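Local coordinates for protein putative acetyl/propionyl-CoA carboxylase, alpha subunit (Methylibium petroleiphilum, PDB 2O1Q) that is a putative acetylacetone dioxygenase of the cupin superfamily that binds zinc and probably acts as an oxidoreductase, at residues E10-M14 with D15-W19. Residues are numbered along the deposited sequence; the frame is centred on the assembly and turned at random.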
# COMPACT_ATOMS: atom_id res chain seq x y z
N GLU A 10 -15.00 6.03 -8.54
CA GLU A 10 -15.16 5.61 -9.93
C GLU A 10 -16.14 4.46 -10.05
O GLU A 10 -16.30 3.66 -9.13
CB GLU A 10 -13.84 5.16 -10.53
CG GLU A 10 -12.72 6.15 -10.38
CD GLU A 10 -11.35 5.57 -10.71
OE1 GLU A 10 -11.23 4.44 -11.26
OE2 GLU A 10 -10.37 6.26 -10.40
N TYR A 11 -16.79 4.40 -11.19
CA TYR A 11 -17.69 3.31 -11.56
C TYR A 11 -17.52 3.00 -13.04
O TYR A 11 -17.47 3.93 -13.86
CB TYR A 11 -19.15 3.61 -11.26
CG TYR A 11 -20.03 2.47 -11.70
CD1 TYR A 11 -19.95 1.23 -11.07
CD2 TYR A 11 -20.85 2.59 -12.79
CE1 TYR A 11 -20.67 0.16 -11.51
CE2 TYR A 11 -21.57 1.54 -13.25
CZ TYR A 11 -21.47 0.32 -12.59
OH TYR A 11 -22.18 -0.74 -13.05
N VAL A 12 -17.42 1.73 -13.39
CA VAL A 12 -17.31 1.27 -14.75
C VAL A 12 -18.39 0.24 -15.02
O VAL A 12 -18.41 -0.81 -14.34
CB VAL A 12 -15.92 0.59 -15.07
CG1 VAL A 12 -15.91 -0.04 -16.49
CG2 VAL A 12 -14.79 1.56 -14.84
N GLN A 13 -19.24 0.50 -16.01
CA GLN A 13 -20.20 -0.48 -16.46
C GLN A 13 -19.51 -1.40 -17.47
O GLN A 13 -19.28 -1.04 -18.61
CB GLN A 13 -21.38 0.26 -17.08
CG GLN A 13 -22.58 -0.59 -17.42
CD GLN A 13 -23.11 -1.28 -16.18
OE1 GLN A 13 -23.48 -0.60 -15.22
NE2 GLN A 13 -23.10 -2.61 -16.16
N MSE A 14 -19.10 -2.55 -16.99
CA MSE A 14 -18.12 -3.36 -17.68
C MSE A 14 -18.63 -3.90 -19.02
O MSE A 14 -17.84 -3.97 -19.95
CB MSE A 14 -17.65 -4.51 -16.76
CG MSE A 14 -16.88 -4.00 -15.51
SE MSE A 14 -16.77 -5.28 -14.14
CE MSE A 14 -15.92 -6.49 -15.28
N ASP A 15 -19.92 -4.18 -19.15
CA ASP A 15 -20.47 -4.62 -20.41
C ASP A 15 -20.72 -3.49 -21.40
O ASP A 15 -21.19 -3.76 -22.50
CB ASP A 15 -21.76 -5.42 -20.20
CG ASP A 15 -22.77 -4.74 -19.38
OD1 ASP A 15 -22.46 -3.77 -18.67
OD2 ASP A 15 -23.90 -5.25 -19.39
N GLN A 16 -20.36 -2.27 -21.08
CA GLN A 16 -20.40 -1.20 -22.04
C GLN A 16 -19.00 -0.77 -22.38
O GLN A 16 -18.79 0.29 -22.97
CB GLN A 16 -21.21 -0.03 -21.54
CG GLN A 16 -22.67 -0.35 -21.33
CD GLN A 16 -23.37 0.76 -20.65
OE1 GLN A 16 -22.76 1.77 -20.31
NE2 GLN A 16 -24.65 0.58 -20.42
N VAL A 17 -18.04 -1.64 -22.10
CA VAL A 17 -16.64 -1.40 -22.41
C VAL A 17 -16.28 -2.59 -23.28
O VAL A 17 -16.55 -3.70 -22.90
CB VAL A 17 -15.80 -1.34 -21.12
CG1 VAL A 17 -14.28 -1.41 -21.43
CG2 VAL A 17 -16.17 -0.08 -20.26
N ASP A 18 -15.71 -2.35 -24.47
CA ASP A 18 -15.29 -3.42 -25.37
C ASP A 18 -14.00 -4.07 -24.89
O ASP A 18 -13.07 -3.38 -24.43
CB ASP A 18 -15.04 -2.89 -26.77
CG ASP A 18 -16.31 -2.69 -27.55
OD1 ASP A 18 -17.23 -3.52 -27.39
OD2 ASP A 18 -16.39 -1.71 -28.31
N TRP A 19 -13.92 -5.39 -25.06
CA TRP A 19 -12.66 -6.10 -24.92
C TRP A 19 -11.68 -5.57 -25.95
O TRP A 19 -12.05 -5.18 -27.06
CB TRP A 19 -12.85 -7.60 -25.17
CG TRP A 19 -13.71 -8.36 -24.17
CD1 TRP A 19 -15.03 -8.75 -24.33
CD2 TRP A 19 -13.35 -8.75 -22.86
NE1 TRP A 19 -15.47 -9.39 -23.21
CE2 TRP A 19 -14.46 -9.42 -22.29
CE3 TRP A 19 -12.17 -8.64 -22.12
CZ2 TRP A 19 -14.44 -9.92 -21.01
CZ3 TRP A 19 -12.14 -9.18 -20.91
CH2 TRP A 19 -13.27 -9.77 -20.34
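A short 3-10 turn follows strand 10-13 and swings the chain toward strand 20-21, bringing Q13 beside D15 and Q16, and V17 back to V12 and M14 O. Two successive i to i+3 backbone bonds make the turn: Q16 N gives its hydrogen to Q13 O at 3.0 Å, and V17 N reaches M14 O at 3.2 Å with a more bent N-H...O angle of 147°. K34 NZ also binds M14 O. Glutamine suits position 13 because its side-chain amide can donate and accept at once. With CG anti to the backbone N (chi1 -171°) and a bend at chi2, the amide lies alongside D15, whose carboxylate offers an acceptor at the exposed turn. Q13 NE2 meets the syn side of D15 OD1 at 2.8 Å, nearly straight at 167°; the two planes are well tilted, yet OD1 lies close to that of the amide. Q13 OE1 accepts from Y11 OH at 2.5 Å. The Q16 carboxamide rests on aliphatic Q13, Q16 CD to Q13 CG 3.6 Å. Branched V17 meets V12, CG2 to CG1 3.8 Å, while selenomethionine M14 turns away to pack on L36 and I48. Strand 10-13 continues as an antiparallel ladder with a strand of the second subunit; I89 O of that subunit also accepts from Q13 NE2, and its N bonds to Y11 OH. The Q13 amide is thus fixed at both ends, tying the turn to the subunit interface.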